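Carbohydrate-binding protein (Flavonifractor plautii, PDB 6N1B) deacetylates N-acetylgalactosamine, probably on the blood group A antigen, as a step in a gut bacterial pathway that converts A blood to O type. Local coordinates at residues M170-S175 with G246-E251; T208-D213 with I219-N224; D130-Y135 with V159-P164; E239-D244 with G250-V255. One frame throughout, in Å; residues are numbered along the deposited sequence.

Contact 1. Residues M170-S175 with G246-E251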
loop_
_atom_site.group_PDB
_atom_site.type_symbol
_atom_site.label_atom_id
_atom_site.label_comp_id
_atom_site.label_asym_id
_atom_site.label_seq_id
_atom_site.Cartn_x
_atom_site.Cartn_y
_atom_site.Cartn_z
ATOM N N MET A 170 6.521 -26.411 10.294
ATOM C CA MET A 170 7.074 -27.546 9.539
ATOM C C MET A 170 6.376 -27.849 8.270
ATOM O O MET A 170 6.964 -28.320 7.316
ATOM C CB MET A 170 7.241 -28.656 10.490
ATOM C CG MET A 170 8.447 -28.328 11.606
ATOM S SD MET A 170 8.568 -29.657 12.544
ATOM C CE MET A 170 9.085 -29.048 14.155
ATOM N N THR A 171 5.061 -27.737 8.297
ATOM C CA THR A 171 4.241 -27.959 7.143
ATOM C C THR A 171 3.822 -26.661 6.394
ATOM O O THR A 171 3.275 -26.707 5.296
ATOM C CB THR A 171 2.954 -28.693 7.527
ATOM O OG1 THR A 171 2.225 -27.879 8.409
ATOM C CG2 THR A 171 3.227 -30.086 8.087
ATOM N N ARG A 172 3.971 -25.519 7.089
ATOM C CA ARG A 172 3.450 -24.214 6.625
ATOM C C ARG A 172 1.962 -24.202 6.511
ATOM O O ARG A 172 1.400 -23.278 5.922
ATOM C CB ARG A 172 4.130 -23.680 5.356
ATOM C CG ARG A 172 5.640 -23.558 5.491
ATOM C CD ARG A 172 6.355 -23.157 4.194
ATOM N NE ARG A 172 5.908 -21.864 3.677
ATOM C CZ ARG A 172 6.435 -20.661 4.017
ATOM N NH1 ARG A 172 7.379 -20.556 4.909
ATOM N NH2 ARG A 172 5.953 -19.589 3.425
ATOM N N VAL A 173 1.288 -25.060 7.312
ATOM C CA VAL A 173 -0.175 -25.037 7.350
ATOM C C VAL A 173 -0.718 -24.266 8.523
ATOM O O VAL A 173 -0.338 -24.501 9.701
ATOM C CB VAL A 173 -0.704 -26.493 7.355
ATOM C CG1 VAL A 173 -2.265 -26.606 7.616
ATOM C CG2 VAL A 173 -0.297 -27.215 6.053
ATOM N N TRP A 174 -1.598 -23.316 8.193
ATOM C CA TRP A 174 -2.358 -22.570 9.186
ATOM C C TRP A 174 -3.665 -23.281 9.443
ATOM O O TRP A 174 -4.556 -23.267 8.580
ATOM C CB TRP A 174 -2.556 -21.169 8.648
ATOM C CG TRP A 174 -3.297 -20.193 9.532
ATOM C CD1 TRP A 174 -3.648 -20.325 10.844
ATOM C CD2 TRP A 174 -3.822 -18.912 9.089
ATOM N NE1 TRP A 174 -4.269 -19.158 11.259
ATOM C CE2 TRP A 174 -4.407 -18.299 10.201
ATOM C CE3 TRP A 174 -3.851 -18.264 7.870
ATOM C CZ2 TRP A 174 -5.011 -17.067 10.151
ATOM C CZ3 TRP A 174 -4.427 -17.006 7.832
ATOM C CH2 TRP A 174 -5.013 -16.411 8.949
ATOM N N SER A 175 -3.774 -24.015 10.521
ATOM C CA SER A 175 -5.003 -24.712 10.823
ATOM C C SER A 175 -6.036 -23.776 11.443
ATOM O O SER A 175 -5.648 -22.878 12.225
ATOM C CB SER A 175 -4.724 -25.867 11.791
ATOM O OG SER A 175 -3.964 -26.920 11.174
ATOM N N GLY A 246 -2.240 -17.953 1.020
ATOM C CA GLY A 246 -1.667 -16.666 1.314
ATOM C C GLY A 246 -0.259 -16.776 1.951
ATOM O O GLY A 246 0.421 -15.759 2.167
ATOM N N ILE A 247 0.212 -17.963 2.209
ATOM C CA ILE A 247 1.418 -18.256 2.985
ATOM C C ILE A 247 2.543 -18.793 2.067
ATOM O O ILE A 247 3.684 -18.302 2.086
ATOM C CB ILE A 247 1.160 -19.182 4.164
ATOM C CG1 ILE A 247 0.243 -18.443 5.152
ATOM C CG2 ILE A 247 2.479 -19.618 4.809
ATOM C CD1 ILE A 247 -0.285 -19.326 6.300
ATOM N N THR A 248 2.228 -19.832 1.276
ATOM C CA THR A 248 3.138 -20.450 0.307
ATOM C C THR A 248 2.703 -20.133 -1.106
ATOM O O THR A 248 1.589 -20.336 -1.451
ATOM C CB THR A 248 3.278 -21.954 0.600
ATOM O OG1 THR A 248 3.624 -22.149 1.984
ATOM C CG2 THR A 248 4.309 -22.581 -0.301
ATOM N N TRP A 249 3.651 -19.579 -1.893
ATOM C CA TRP A 249 3.349 -19.015 -3.178
ATOM C C TRP A 249 4.050 -19.747 -4.325
ATOM O O TRP A 249 5.164 -20.241 -4.151
ATOM C CB TRP A 249 3.815 -17.524 -3.158
ATOM C CG TRP A 249 3.029 -16.706 -2.169
ATOM C CD1 TRP A 249 3.300 -16.565 -0.824
ATOM C CD2 TRP A 249 1.814 -15.969 -2.443
ATOM N NE1 TRP A 249 2.283 -15.801 -0.249
ATOM C CE2 TRP A 249 1.364 -15.450 -1.223
ATOM C CE3 TRP A 249 1.043 -15.799 -3.574
ATOM C CZ2 TRP A 249 0.194 -14.658 -1.152
ATOM C CZ3 TRP A 249 -0.148 -15.089 -3.528
ATOM C CH2 TRP A 249 -0.560 -14.516 -2.278
ATOM N N GLY A 250 3.339 -19.763 -5.466
ATOM C CA GLY A 250 3.924 -20.342 -6.676
ATOM C C GLY A 250 4.822 -19.431 -7.410
ATOM O O GLY A 250 5.167 -18.345 -7.000
ATOM N N GLU A 251 5.284 -19.935 -8.563
ATOM C CA GLU A 251 6.239 -19.182 -9.399
ATOM C C GLU A 251 5.555 -17.951 -10.009
ATOM O O GLU A 251 4.428 -18.024 -10.401
ATOM C CB GLU A 251 6.836 -20.059 -10.458
ATOM C CG GLU A 251 7.647 -21.280 -9.995
ATOM C CD GLU A 251 7.953 -22.364 -11.068
ATOM O OE1 GLU A 251 7.939 -22.125 -12.242
ATOM O OE2 GLU A 251 8.251 -23.503 -10.676
HETATM O O HOH W 1 1.428 -22.885 3.287
#
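Arg172 reaches across to Ile247 and Thr248 because two of its torsions set its course: CG lies beside the backbone N (chi1 -56°), and the chain bends at chi3 (60°), which swings the guanidinium edge-on to the 246-251 loop. NE then gives a nearly straight bond to Thr248 OG1 at 2.9 Å, almost exactly in the guanidinium plane. NH2 reaches Ile247 O, also at 2.9 Å, but meets this oxygen from well above the carbonyl plane, in a more bent bond. Arginine suits the place, since two parallel N-H groups can take a hydroxyl and a carbonyl side by side. Thr248 OG1 is gripped twice: it accepts from NE and donates its own hydrogen to a water 2.7 Å away, which in turn donates to Arg172 O. Beneath this polar layer Ile247 CD1 rests 3.8 Å from Trp174 CB, the two side chains crossing at about a right angle. NH2 of Arg172 also bonds Thr194 O, and Trp174 NE1 bonds Tyr156 OH. Trp174 packs on Ala131 and Met133 of strand 131-140, while Ile247 touches Ile193 of strand 193-198, so the contact joins the small hairpin of strands 167-168 and 173-174, which lies against the sheet holding strands 131-140 and 193-198, to the loop between strands 237-243 and 253-254 of the next sheet.

Contact 2. Residues T208-D213 with I219-N224; sequences TIVYDD and ILWANN
Trp221 reaches across the hairpin to Thr208 and Val210. Its CB sits 3.9 Å from Thr208 CG2. With CG beside the backbone N (chi1 -63°), the indole turns its edge to the partner strand, and its six-membered ring does the touching: CE3 approaches Thr208 O at 3.4 Å, CZ3 meets Val210 CG2 at 3.8 Å, and CH2 reaches Val210 CB at 4.1 Å. Val210 CB lies at the ring's edge, while CG2 of Ile219 covers one face toward the rim. NE1, turned elsewhere, bonds Gly309 O. A tryptophan fills this space as a broad apolar plate with one polar atom to satisfy.

The backbone below is a regular antiparallel ladder. Thr208 with Trp221 and Val210 with Ile219 are hydrogen-bonded pairs, each closed by two N-H...O bonds. Between them Ile209 and Leu220 form a non-hydrogen-bonded pair on the other face, where Ile209 CD1 and Leu220 CD1 touch at 3.8 Å.

Thr208 OG1 bonds Val275 N and the carboxylates of Asp122 and Asp274, both calcium ligands. Strand 207-212 is thus held beside strand 269-278 of the following sheet, while strand 217-224 pairs with 237-243 on its other side.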
loop_
_atom_site.group_PDB
_atom_site.type_symbol
_atom_site.label_atom_id
_atom_site.label_comp_id
_atom_site.label_asym_id
_atom_site.label_seq_id
_atom_site.Cartn_x
_atom_site.Cartn_y
_atom_site.Cartn_z
ATOM N N THR A 208 0.859 -6.630 -3.317
ATOM C CA THR A 208 -0.535 -6.306 -3.062
ATOM C C THR A 208 -1.303 -7.583 -3.250
ATOM O O THR A 208 -1.144 -8.264 -4.298
ATOM C CB THR A 208 -1.007 -5.093 -3.881
ATOM O OG1 THR A 208 -2.385 -4.854 -3.675
ATOM C CG2 THR A 208 -0.808 -5.225 -5.364
ATOM N N ILE A 209 -2.145 -7.942 -2.283
ATOM C CA ILE A 209 -2.838 -9.231 -2.230
ATOM C C ILE A 209 -4.341 -9.089 -2.318
ATOM O O ILE A 209 -4.915 -8.182 -1.705
ATOM C CB ILE A 209 -2.400 -9.956 -0.928
ATOM C CG1 ILE A 209 -0.929 -10.239 -0.852
ATOM C CG2 ILE A 209 -3.194 -11.278 -0.801
ATOM C CD1 ILE A 209 0.026 -9.085 -0.464
ATOM N N VAL A 210 -4.961 -9.957 -3.069
ATOM C CA VAL A 210 -6.421 -10.101 -3.186
ATOM C C VAL A 210 -6.744 -11.573 -3.131
ATOM O O VAL A 210 -6.077 -12.412 -3.717
ATOM C CB VAL A 210 -6.945 -9.497 -4.518
ATOM C CG1 VAL A 210 -8.429 -9.839 -4.778
ATOM C CG2 VAL A 210 -6.720 -8.026 -4.571
ATOM N N TYR A 211 -7.819 -11.896 -2.401
ATOM C CA TYR A 211 -8.459 -13.224 -2.510
ATOM C C TYR A 211 -9.458 -13.235 -3.589
ATOM O O TYR A 211 -10.429 -12.506 -3.596
ATOM C CB TYR A 211 -9.086 -13.625 -1.167
ATOM C CG TYR A 211 -9.669 -15.051 -1.314
ATOM C CD1 TYR A 211 -8.809 -16.127 -1.271
ATOM C CD2 TYR A 211 -11.022 -15.290 -1.480
ATOM C CE1 TYR A 211 -9.287 -17.441 -1.410
ATOM C CE2 TYR A 211 -11.537 -16.575 -1.587
ATOM C CZ TYR A 211 -10.675 -17.621 -1.596
ATOM O OH TYR A 211 -11.100 -18.932 -1.692
ATOM N N ASP A 212 -9.190 -14.073 -4.643
ATOM C CA ASP A 212 -10.103 -14.293 -5.736
ATOM C C ASP A 212 -11.138 -15.409 -5.304
ATOM O O ASP A 212 -10.728 -16.574 -5.207
ATOM C CB ASP A 212 -9.331 -14.705 -6.984
ATOM C CG ASP A 212 -10.162 -15.121 -8.209
ATOM O OD1 ASP A 212 -11.268 -15.521 -8.080
ATOM O OD2 ASP A 212 -9.562 -15.049 -9.376
ATOM N N ASP A 213 -12.347 -14.998 -5.023
ATOM C CA ASP A 213 -13.402 -15.904 -4.581
ATOM C C ASP A 213 -14.081 -16.672 -5.722
ATOM O O ASP A 213 -14.994 -17.436 -5.428
ATOM C CB ASP A 213 -14.416 -15.114 -3.745
ATOM C CG ASP A 213 -15.289 -15.957 -2.839
ATOM O OD1 ASP A 213 -15.018 -17.159 -2.531
ATOM O OD2 ASP A 213 -16.268 -15.313 -2.427
ATOM N N ILE A 219 -3.932 -14.042 -4.679
ATOM C CA ILE A 219 -3.102 -13.482 -5.704
ATOM C C ILE A 219 -2.266 -12.383 -5.124
ATOM O O ILE A 219 -2.797 -11.524 -4.382
ATOM C CB ILE A 219 -3.909 -12.998 -6.929
ATOM C CG1 ILE A 219 -4.936 -14.035 -7.370
ATOM C CG2 ILE A 219 -2.982 -12.598 -8.026
ATOM C CD1 ILE A 219 -5.869 -13.585 -8.472
ATOM N N LEU A 220 -0.985 -12.339 -5.461
ATOM C CA LEU A 220 -0.082 -11.285 -5.005
ATOM C C LEU A 220 0.588 -10.685 -6.243
ATOM O O LEU A 220 1.181 -11.436 -7.041
ATOM C CB LEU A 220 0.948 -11.858 -4.034
ATOM C CG LEU A 220 1.980 -10.879 -3.410
ATOM C CD1 LEU A 220 2.488 -11.471 -2.073
ATOM C CD2 LEU A 220 3.153 -10.557 -4.295
ATOM N N TRP A 221 0.451 -9.379 -6.474
ATOM C CA TRP A 221 1.152 -8.672 -7.520
ATOM C C TRP A 221 2.287 -7.844 -6.920
ATOM O O TRP A 221 2.150 -7.295 -5.815
ATOM C CB TRP A 221 0.246 -7.699 -8.257
ATOM C CG TRP A 221 -0.912 -8.337 -8.996
ATOM C CD1 TRP A 221 -0.992 -8.640 -10.331
ATOM C CD2 TRP A 221 -2.232 -8.682 -8.457
ATOM N NE1 TRP A 221 -2.210 -9.162 -10.633
ATOM C CE2 TRP A 221 -3.005 -9.198 -9.512
ATOM C CE3 TRP A 221 -2.782 -8.673 -7.209
ATOM C CZ2 TRP A 221 -4.304 -9.630 -9.347
ATOM C CZ3 TRP A 221 -4.074 -9.115 -7.030
ATOM C CH2 TRP A 221 -4.828 -9.586 -8.067
ATOM N N ALA A 222 3.419 -7.814 -7.584
ATOM C CA ALA A 222 4.561 -7.073 -7.105
ATOM C C ALA A 222 5.332 -6.510 -8.297
ATOM O O ALA A 222 5.206 -7.022 -9.418
ATOM C CB ALA A 222 5.480 -7.936 -6.215
ATOM N N ASN A 223 6.129 -5.450 -8.061
ATOM C CA ASN A 223 6.922 -4.836 -9.139
ATOM C C ASN A 223 8.352 -5.347 -9.082
ATOM O O ASN A 223 9.049 -5.273 -8.063
ATOM C CB ASN A 223 6.862 -3.322 -9.020
ATOM C CG ASN A 223 7.581 -2.610 -10.089
ATOM O OD1 ASN A 223 7.710 -3.150 -11.219
ATOM N ND2 ASN A 223 8.009 -1.391 -9.829
ATOM N N ASN A 224 8.792 -5.900 -10.235
ATOM C CA ASN A 224 10.163 -6.459 -10.386
ATOM C C ASN A 224 11.102 -5.363 -10.910
ATOM O O ASN A 224 10.954 -4.975 -12.113
ATOM C CB ASN A 224 10.107 -7.632 -11.297
ATOM C CG ASN A 224 11.398 -8.397 -11.335
ATOM O OD1 ASN A 224 12.489 -7.730 -11.302
ATOM N ND2 ASN A 224 11.365 -9.703 -11.410
#

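Contact 3. Residues D130-Y135 with V159-P164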
loop_
_atom_site.group_PDB
_atom_site.type_symbol
_atom_site.label_atom_id
_atom_site.label_comp_id
_atom_site.label_asym_id
_atom_site.label_seq_id
_atom_site.Cartn_x
_atom_site.Cartn_y
_atom_site.Cartn_z
ATOM N N ASP A 130 -11.371 -15.148 10.106
ATOM C CA ASP A 130 -11.744 -13.908 10.735
ATOM C C ASP A 130 -10.469 -13.195 11.310
ATOM O O ASP A 130 -10.382 -12.883 12.509
ATOM C CB ASP A 130 -12.766 -14.170 11.807
ATOM C CG ASP A 130 -13.352 -12.902 12.388
ATOM O OD1 ASP A 130 -13.489 -11.875 11.711
ATOM O OD2 ASP A 130 -13.857 -13.019 13.586
ATOM N N ALA A 131 -9.507 -13.014 10.445
ATOM C CA ALA A 131 -8.145 -12.571 10.841
ATOM C C ALA A 131 -7.600 -11.636 9.773
ATOM O O ALA A 131 -7.964 -11.793 8.593
ATOM C CB ALA A 131 -7.188 -13.741 11.002
ATOM N N MET A 132 -6.790 -10.676 10.158
ATOM C CA MET A 132 -6.011 -9.858 9.231
ATOM C C MET A 132 -4.651 -10.472 8.982
ATOM O O MET A 132 -3.985 -11.007 9.856
ATOM C CB MET A 132 -5.810 -8.428 9.820
ATOM C CG MET A 132 -7.126 -7.607 9.972
ATOM S SD MET A 132 -7.833 -7.142 8.415
ATOM C CE MET A 132 -9.283 -6.308 9.076
ATOM N N MET A 133 -4.240 -10.304 7.685
ATOM C CA MET A 133 -2.937 -10.793 7.207
ATOM C C MET A 133 -2.155 -9.556 6.680
ATOM O O MET A 133 -2.580 -8.989 5.702
ATOM C CB MET A 133 -3.152 -11.798 6.084
ATOM C CG MET A 133 -4.034 -12.990 6.443
ATOM S SD MET A 133 -4.347 -14.121 5.071
ATOM C CE MET A 133 -2.785 -14.994 4.966
ATOM N N ALA A 134 -1.117 -9.168 7.449
ATOM C CA ALA A 134 -0.378 -7.984 7.103
ATOM C C ALA A 134 1.007 -8.417 6.481
ATOM O O ALA A 134 1.822 -9.069 7.173
ATOM C CB ALA A 134 -0.108 -7.134 8.355
ATOM N N TYR A 135 1.186 -8.066 5.214
ATOM C CA TYR A 135 2.410 -8.372 4.464
ATOM C C TYR A 135 3.296 -7.145 4.396
ATOM O O TYR A 135 2.795 -6.003 4.400
ATOM C CB TYR A 135 2.020 -8.769 3.035
ATOM C CG TYR A 135 1.206 -10.055 2.935
ATOM C CD1 TYR A 135 -0.178 -10.033 3.006
ATOM C CD2 TYR A 135 1.805 -11.270 2.672
ATOM C CE1 TYR A 135 -0.895 -11.199 2.877
ATOM C CE2 TYR A 135 1.101 -12.450 2.529
ATOM C CZ TYR A 135 -0.284 -12.381 2.579
ATOM O OH TYR A 135 -1.046 -13.517 2.440
ATOM N N VAL A 159 -4.613 -6.394 18.072
ATOM C CA VAL A 159 -3.622 -5.897 19.008
ATOM C C VAL A 159 -2.266 -6.598 18.893
ATOM O O VAL A 159 -1.177 -5.998 18.927
ATOM C CB VAL A 159 -4.198 -5.999 20.507
ATOM C CG1 VAL A 159 -3.157 -5.647 21.526
ATOM C CG2 VAL A 159 -5.439 -5.186 20.647
ATOM N N HIS A 160 -2.323 -7.954 18.781
ATOM C CA HIS A 160 -1.154 -8.787 18.678
ATOM C C HIS A 160 -1.031 -9.344 17.241
ATOM O O HIS A 160 -2.005 -9.929 16.753
ATOM C CB HIS A 160 -1.281 -9.940 19.690
ATOM C CG HIS A 160 -1.456 -9.450 21.064
ATOM N ND1 HIS A 160 -2.704 -9.438 21.645
ATOM C CD2 HIS A 160 -0.589 -8.980 21.937
ATOM C CE1 HIS A 160 -2.590 -8.980 22.889
ATOM N NE2 HIS A 160 -1.321 -8.616 23.073
ATOM N N TRP A 161 0.151 -9.115 16.642
ATOM C CA TRP A 161 0.361 -9.433 15.250
ATOM C C TRP A 161 1.604 -10.327 15.125
ATOM O O TRP A 161 2.699 -9.908 15.535
ATOM C CB TRP A 161 0.663 -8.085 14.486
ATOM C CG TRP A 161 -0.566 -7.202 14.500
ATOM C CD1 TRP A 161 -1.026 -6.395 15.536
ATOM C CD2 TRP A 161 -1.480 -7.016 13.407
ATOM N NE1 TRP A 161 -2.201 -5.798 15.146
ATOM C CE2 TRP A 161 -2.536 -6.141 13.844
ATOM C CE3 TRP A 161 -1.606 -7.563 12.108
ATOM C CZ2 TRP A 161 -3.663 -5.854 13.067
ATOM C CZ3 TRP A 161 -2.677 -7.240 11.354
ATOM C CH2 TRP A 161 -3.735 -6.375 11.822
ATOM N N GLY A 162 1.402 -11.534 14.571
ATOM C CA GLY A 162 2.497 -12.482 14.554
ATOM C C GLY A 162 2.119 -13.795 13.888
ATOM O O GLY A 162 1.496 -13.841 12.832
ATOM N N VAL A 163 2.571 -14.851 14.517
ATOM C CA VAL A 163 2.425 -16.197 13.971
ATOM C C VAL A 163 1.339 -16.961 14.732
ATOM O O VAL A 163 1.472 -17.120 15.968
ATOM C CB VAL A 163 3.778 -16.963 14.078
ATOM C CG1 VAL A 163 3.637 -18.377 13.463
ATOM C CG2 VAL A 163 4.836 -16.169 13.302
ATOM N N PRO A 164 0.283 -17.359 14.052
ATOM C CA PRO A 164 -0.818 -18.084 14.781
ATOM C C PRO A 164 -0.277 -19.278 15.553
ATOM O O PRO A 164 0.573 -20.048 15.073
ATOM C CB PRO A 164 -1.763 -18.509 13.658
ATOM C CG PRO A 164 -1.570 -17.421 12.586
ATOM C CD PRO A 164 -0.041 -17.196 12.615
#
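Trp161 and Met132 lie side by side and point the same way, so the far end of the indole comes down along the root of the methionine. CH2 of the ring is 3.5 Å from Met132 CB and CZ3 is 3.7 Å from the same atom; the same CZ3 also stands 4.0 Å from Ala134 CB. Met132 makes room by bending at chi2 (-69°), which leads its thioether away from the ring toward Met123 and Tyr125. Ala134, two residues on along the same side of strand 131-140, is small enough to let the indole lie close to the backbone. The contact across the segments is wholly apolar, and the one polar atom of the indole, NE1, bonds Gly158 O.

That bond belongs to a tight turn after strand 148-155, where Ser155 OG holds His160 O and Asp157 OD1 holds Val159 N. Serine, aspartate, glycine and a final tryptophan tucked into the sheet recall the Asp box of beta-propeller proteins, and Gly246 and Trp249 repeat the tryptophan-to-glycine bond, though weakly, in the next four-stranded sheet. Trp161 here plugs such a turn onto the second strand of a four-stranded sheet consistent with a propeller blade.

Contact 4. Residues E239-D244 with G250-V255; sequences EMRYSD and GEPVRV
Met240 and Val253 form the centre of the contact, an antiparallel hydrogen-bonded pair in which Met240 N reaches Val253 O at 2.8 Å and Val253 N reaches Met240 O at 2.9 Å, both nearly straight. Their side chains run together, Met240 CG meeting Val253 CG1 at 3.7 Å, and the flexible thioether continues to Val255 CG1. Nearer the turn, Gly250 N gives a third bond to Tyr242 O at 2.8 Å.

Pro252 packs against two charged neighbours. The guanidinium of Arg241 lays one face over Pro252 CB, which stands 3.9 Å above its centre; the chain, extended from CG to NE, carries it there. A water accepts from Arg241 NE in the guanidinium plane and donates to Gly250 O. From Glu239, OE2 comes within 3.7 Å of Pro252 CB. Proline fits just before strand 253-254, where the pairing with 239-244 uses no N-H of this residue.

A second shell sets these groups. Glu239 OE1 bonds Asn224 ND2 on the neighbouring strand, and Met240 packs on Trp221 and Ile219.

Chemically, the hairpin is closed by backbone bonds, while Arg241 and Glu239 offer the proline their flat groups as packing surfaces and spend polar atoms on water and asparagine; the proline contact itself probably depends little on charge.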
loop_
_atom_site.group_PDB
_atom_site.type_symbol
_atom_site.label_atom_id
_atom_site.label_comp_id
_atom_site.label_asym_id
_atom_site.label_seq_id
_atom_site.Cartn_x
_atom_site.Cartn_y
_atom_site.Cartn_z
ATOM N N GLU A 239 4.800 -8.703 -11.790
ATOM C CA GLU A 239 4.589 -10.156 -11.778
ATOM C C GLU A 239 3.513 -10.476 -10.800
ATOM O O GLU A 239 3.397 -9.852 -9.707
ATOM C CB GLU A 239 5.839 -10.908 -11.374
ATOM C CG GLU A 239 6.980 -10.795 -12.418
ATOM C CD GLU A 239 8.279 -11.463 -11.987
ATOM O OE1 GLU A 239 8.819 -11.136 -10.898
ATOM O OE2 GLU A 239 8.713 -12.329 -12.763
ATOM N N MET A 240 2.715 -11.522 -11.079
ATOM C CA MET A 240 1.753 -12.091 -10.136
ATOM C C MET A 240 2.178 -13.475 -9.720
ATOM O O MET A 240 2.880 -14.182 -10.435
ATOM C CB MET A 240 0.327 -12.075 -10.794
ATOM C CG MET A 240 0.195 -13.162 -11.847
ATOM S SD MET A 240 -1.267 -12.978 -12.913
ATOM C CE MET A 240 -2.518 -13.028 -11.699
ATOM N N ARG A 241 1.737 -13.853 -8.511
ATOM C CA ARG A 241 1.901 -15.165 -7.952
ATOM C C ARG A 241 0.577 -15.622 -7.333
ATOM O O ARG A 241 -0.233 -14.788 -6.894
ATOM C CB ARG A 241 2.968 -15.194 -6.856
ATOM C CG ARG A 241 4.345 -14.829 -7.329
ATOM C CD ARG A 241 5.238 -14.612 -6.122
ATOM N NE ARG A 241 6.711 -14.545 -6.419
ATOM C CZ ARG A 241 7.341 -13.537 -6.851
ATOM N NH1 ARG A 241 6.729 -12.371 -7.043
ATOM N NH2 ARG A 241 8.632 -13.544 -7.092
ATOM N N TYR A 242 0.381 -16.938 -7.285
ATOM C CA TYR A 242 -0.780 -17.554 -6.735
ATOM C C TYR A 242 -0.441 -18.345 -5.480
ATOM O O TYR A 242 0.642 -18.922 -5.326
ATOM C CB TYR A 242 -1.389 -18.483 -7.765
ATOM C CG TYR A 242 -1.959 -17.793 -9.019
ATOM C CD1 TYR A 242 -3.192 -17.207 -9.059
ATOM C CD2 TYR A 242 -1.213 -17.772 -10.200
ATOM C CE1 TYR A 242 -3.747 -16.669 -10.169
ATOM C CE2 TYR A 242 -1.739 -17.201 -11.373
ATOM C CZ TYR A 242 -3.022 -16.638 -11.339
ATOM O OH TYR A 242 -3.605 -16.124 -12.489
ATOM N N SER A 243 -1.435 -18.464 -4.587
ATOM C CA SER A 243 -1.262 -19.216 -3.350
ATOM C C SER A 243 -2.636 -19.784 -2.891
ATOM O O SER A 243 -3.613 -19.024 -2.886
ATOM C CB SER A 243 -0.714 -18.368 -2.218
ATOM O OG SER A 243 -0.708 -19.090 -0.989
ATOM N N ASP A 244 -2.698 -21.012 -2.440
ATOM C CA ASP A 244 -3.913 -21.522 -1.853
ATOM C C ASP A 244 -4.316 -20.874 -0.539
ATOM O O ASP A 244 -5.475 -20.916 -0.139
ATOM C CB ASP A 244 -3.899 -23.046 -1.768
ATOM C CG ASP A 244 -4.172 -23.683 -3.113
ATOM O OD1 ASP A 244 -5.173 -23.256 -3.779
ATOM O OD2 ASP A 244 -3.431 -24.599 -3.492
ATOM N N GLY A 250 3.339 -19.763 -5.466
ATOM C CA GLY A 250 3.924 -20.342 -6.676
ATOM C C GLY A 250 4.822 -19.431 -7.410
ATOM O O GLY A 250 5.167 -18.345 -7.000
ATOM N N GLU A 251 5.284 -19.935 -8.563
ATOM C CA GLU A 251 6.239 -19.182 -9.399
ATOM C C GLU A 251 5.555 -17.951 -10.009
ATOM O O GLU A 251 4.428 -18.024 -10.401
ATOM C CB GLU A 251 6.836 -20.059 -10.458
ATOM C CG GLU A 251 7.647 -21.280 -9.995
ATOM C CD GLU A 251 7.953 -22.364 -11.068
ATOM O OE1 GLU A 251 7.939 -22.125 -12.242
ATOM O OE2 GLU A 251 8.251 -23.503 -10.676
ATOM N N PRO A 252 6.380 -16.907 -10.168
ATOM C CA PRO A 252 5.778 -15.675 -10.746
ATOM C C PRO A 252 5.498 -15.835 -12.229
ATOM O O PRO A 252 6.193 -16.530 -12.953
ATOM C CB PRO A 252 6.838 -14.582 -10.526
ATOM C CG PRO A 252 8.135 -15.360 -10.418
ATOM C CD PRO A 252 7.788 -16.689 -9.699
ATOM N N VAL A 253 4.480 -15.118 -12.691
ATOM C CA VAL A 253 4.289 -14.871 -14.049
ATOM C C VAL A 253 3.956 -13.424 -14.382
ATOM O O VAL A 253 3.381 -12.721 -13.557
ATOM C CB VAL A 253 3.364 -15.741 -14.587
ATOM C CG1 VAL A 253 2.034 -15.467 -14.116
ATOM C CG2 VAL A 253 3.214 -15.688 -16.082
ATOM N N ARG A 254 4.468 -12.973 -15.478
ATOM C CA ARG A 254 4.310 -11.590 -15.826
ATOM C C ARG A 254 2.871 -11.342 -16.180
ATOM O O ARG A 254 2.239 -12.034 -16.938
ATOM C CB ARG A 254 5.060 -11.235 -17.190
ATOM C CG ARG A 254 6.433 -11.038 -17.079
ATOM C CD ARG A 254 6.967 -10.067 -18.155
ATOM N NE ARG A 254 6.665 -10.468 -19.531
ATOM C CZ ARG A 254 7.419 -11.302 -20.255
ATOM N NH1 ARG A 254 8.452 -11.837 -19.825
ATOM N NH2 ARG A 254 7.105 -11.525 -21.535
ATOM N N VAL A 255 2.320 -10.201 -15.686
ATOM C CA VAL A 255 1.011 -9.685 -16.149
ATOM C C VAL A 255 1.233 -9.049 -17.508
ATOM O O VAL A 255 2.383 -8.706 -17.877
ATOM C CB VAL A 255 0.389 -8.701 -15.201
ATOM C CG1 VAL A 255 0.136 -9.317 -13.807
ATOM C CG2 VAL A 255 1.178 -7.389 -15.061
HETATM O O HOH W 2 7.187 -17.281 -5.476
#

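Overall arrangement
From the N terminus, contact 3 comes first, closing a short loop that returns from strand 131-140 to the turn and chain beyond strand 148-155. Contact 1 opens only afterwards, at 170-175, and closes the longest loop by meeting 246-251. Contact 2, the hairpin of strands 207-212 and 217-224, is nested inside that loop. Contact 4 starts inside it too but ends just beyond, sharing Gly250 and Glu251 with contact 1. Contacts 2 and 4 build adjoining parts of one four-stranded sheet, contact 3 belongs to the preceding sheet, and contact 1 links a small hairpin beside that sheet to the later one; Tyr135 and Trp249 add further touches between them.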